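Local atomic coordinates of acyl-CoA dehydrogenase (Mycobacterium thermoresistibile, PDB entry 3PFD), a protein that probably oxidises saturated acyl-CoA thioesters to their 2,3-dehydroacyl-CoA products, using a flavin adenine dinucleotide cofactor, which is bound here in reduced form. Residues C[332-335]-C[336-340]. Numbering follows the deposited sequence.
Sequences ASKC and FASDV
Ser338 OG sits close to two successive backbone carbonyls, 2.8 Å from Lys334 O and 3.0 Å from Cys335 O, an example of a serine turned back onto the preceding turn of its own alpha-helix. The helix, 326-352, belongs to the C-terminal helical domain of the acyl-CoA dehydrogenase fold. With chi1 at 55°, the hydroxyl lies between the backbone N and the carbonyl carbon, which folds it down against that turn. The same oxygen also accepts a hydrogen bond from Asn380 ND2. Lys334 O meanwhile receives the regular helical bond from Ser338 N at 3.1 Å, and Cys335 O that from Asp339 N at 3.0 Å.

Lys334 NZ is hydrogen-bonded to Thr373 O, Gly378 O and Asn380 OD1. Asp339 OD1 is hydrogen-bonded by Asn380 ND2 and Gln374 NE2, while its OD2 forms a salt bridge with Arg384 NH2, joining helix 326-352 to helix 380-391. Phe336 leaves the helix on another side, its CG anti to the backbone N (chi1 -173°), and packs on helix 292-321 and on Met303 of a second subunit. Val340 CG2, one turn on, rests 3.7 Å above the plane of the Phe336 ring, displaced toward its rim. Back on the side facing helix 380-391, Cys335 SG lies 3.9 Å from Asp339 OD2.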
ATOM      1  N   ALA C 332      13.273  10.546   8.376  1.00 13.07           N
ATOM      2  CA  ALA C 332      11.822  10.422   8.159  1.00 13.00           C
ATOM      3  C   ALA C 332      11.328  11.320   7.036  1.00 12.81           C
ATOM      4  O   ALA C 332      10.620  10.862   6.145  1.00 12.72           O
ATOM      5  CB  ALA C 332      11.014  10.724   9.476  1.00 12.14           C
ATOM      6  N   SER C 333      11.696  12.595   7.089  1.00 12.99           N
ATOM      7  CA  SER C 333      11.176  13.585   6.144  1.00 13.82           C
ATOM      8  C   SER C 333      11.637  13.328   4.709  1.00 13.59           C
ATOM      9  O   SER C 333      10.856  13.470   3.749  1.00 13.16           O
ATOM     10  CB  SER C 333      11.566  15.001   6.570  1.00 13.82           C
ATOM     11  OG  SER C 333      12.924  15.276   6.305  1.00 14.41           O
ATOM     12  N   LYS C 334      12.891  12.910   4.578  1.00 12.94           N
ATOM     13  CA  LYS C 334      13.442  12.543   3.278  1.00 12.54           C
ATOM     14  C   LYS C 334      12.801  11.226   2.752  1.00 12.64           C
ATOM     15  O   LYS C 334      12.346  11.164   1.591  1.00 12.64           O
ATOM     16  CB  LYS C 334      14.980  12.470   3.347  1.00 12.35           C
ATOM     17  CG  LYS C 334      15.733  12.328   1.965  1.00 12.85           C
ATOM     18  CD  LYS C 334      15.705  10.864   1.477  1.00 13.94           C
ATOM     19  CE  LYS C 334      16.774  10.553   0.441  1.00 13.10           C
ATOM     20  NZ  LYS C 334      16.574   9.175  -0.164  1.00 13.99           N
ATOM     21  N   CYS C 335      12.755  10.195   3.604  1.00 11.85           N
ATOM     22  CA  CYS C 335      12.191   8.897   3.215  1.00 12.81           C
ATOM     23  C   CYS C 335      10.715   9.028   2.830  1.00 12.48           C
ATOM     24  O   CYS C 335      10.307   8.569   1.763  1.00 12.93           O
ATOM     25  CB  CYS C 335      12.352   7.854   4.349  1.00 11.82           C
ATOM     26  SG  CYS C 335      11.833   6.180   3.907  0.96 13.53           S
ATOM     27  N   PHE C 336       9.921   9.675   3.681  1.00 12.68           N
ATOM     28  CA  PHE C 336       8.461   9.829   3.407  1.00 12.41           C
ATOM     29  C   PHE C 336       8.188  10.660   2.146  1.00 11.86           C
ATOM     30  O   PHE C 336       7.424  10.241   1.266  1.00 11.97           O
ATOM     31  CB  PHE C 336       7.747  10.470   4.605  1.00 12.13           C
ATOM     32  CG  PHE C 336       6.230  10.496   4.477  1.00 12.37           C
ATOM     33  CD1 PHE C 336       5.491   9.306   4.497  1.00 12.71           C
ATOM     34  CD2 PHE C 336       5.554  11.702   4.337  1.00 10.29           C
ATOM     35  CE1 PHE C 336       4.100   9.328   4.396  1.00 11.33           C
ATOM     36  CE2 PHE C 336       4.149  11.752   4.247  1.00 11.24           C
ATOM     37  CZ  PHE C 336       3.417  10.557   4.271  1.00 12.52           C
ATOM     38  N   ALA C 337       8.784  11.846   2.058  1.00 11.26           N
ATOM     39  CA  ALA C 337       8.557  12.676   0.865  1.00 11.86           C
ATOM     40  C   ALA C 337       8.913  11.966  -0.431  1.00 10.74           C
ATOM     41  O   ALA C 337       8.202  12.097  -1.420  1.00 11.02           O
ATOM     42  CB  ALA C 337       9.272  14.024   0.942  1.00 10.15           C
ATOM     43  N   SER C 338      10.011  11.225  -0.431  1.00 10.89           N
ATOM     44  CA  SER C 338      10.445  10.559  -1.671  1.00 10.80           C
ATOM     45  C   SER C 338       9.533   9.393  -1.998  1.00 10.08           C
ATOM     46  O   SER C 338       9.219   9.169  -3.167  1.00 10.36           O
ATOM     47  CB  SER C 338      11.921  10.114  -1.600  1.00 10.59           C
ATOM     48  OG  SER C 338      12.156   9.285  -0.473  1.00 11.27           O
ATOM     49  N   ASP C 339       9.102   8.651  -0.978  1.00 10.32           N
ATOM     50  CA  ASP C 339       8.080   7.621  -1.190  1.00  9.97           C
ATOM     51  C   ASP C 339       6.805   8.249  -1.750  1.00  9.71           C
ATOM     52  O   ASP C 339       6.196   7.714  -2.684  1.00  9.29           O
ATOM     53  CB  ASP C 339       7.773   6.819   0.090  1.00 11.13           C
ATOM     54  CG  ASP C 339       8.895   5.875   0.474  1.00 11.05           C
ATOM     55  OD1 ASP C 339       9.822   5.690  -0.317  1.00 13.54           O
ATOM     56  OD2 ASP C 339       8.864   5.323   1.574  1.00 11.14           O
ATOM     57  N   VAL C 340       6.408   9.395  -1.193  1.00  9.36           N
ATOM     58  CA  VAL C 340       5.193  10.079  -1.661  1.00  9.15           C
ATOM     59  C   VAL C 340       5.326  10.483  -3.169  1.00 10.01           C
ATOM     60  O   VAL C 340       4.429  10.217  -3.993  1.00  9.79           O
ATOM     61  CB  VAL C 340       4.842  11.256  -0.739  1.00  9.29           C
ATOM     62  CG1 VAL C 340       3.822  12.191  -1.384  1.00  9.42           C
ATOM     63  CG2 VAL C 340       4.236  10.741   0.620  1.00  9.32           C
TER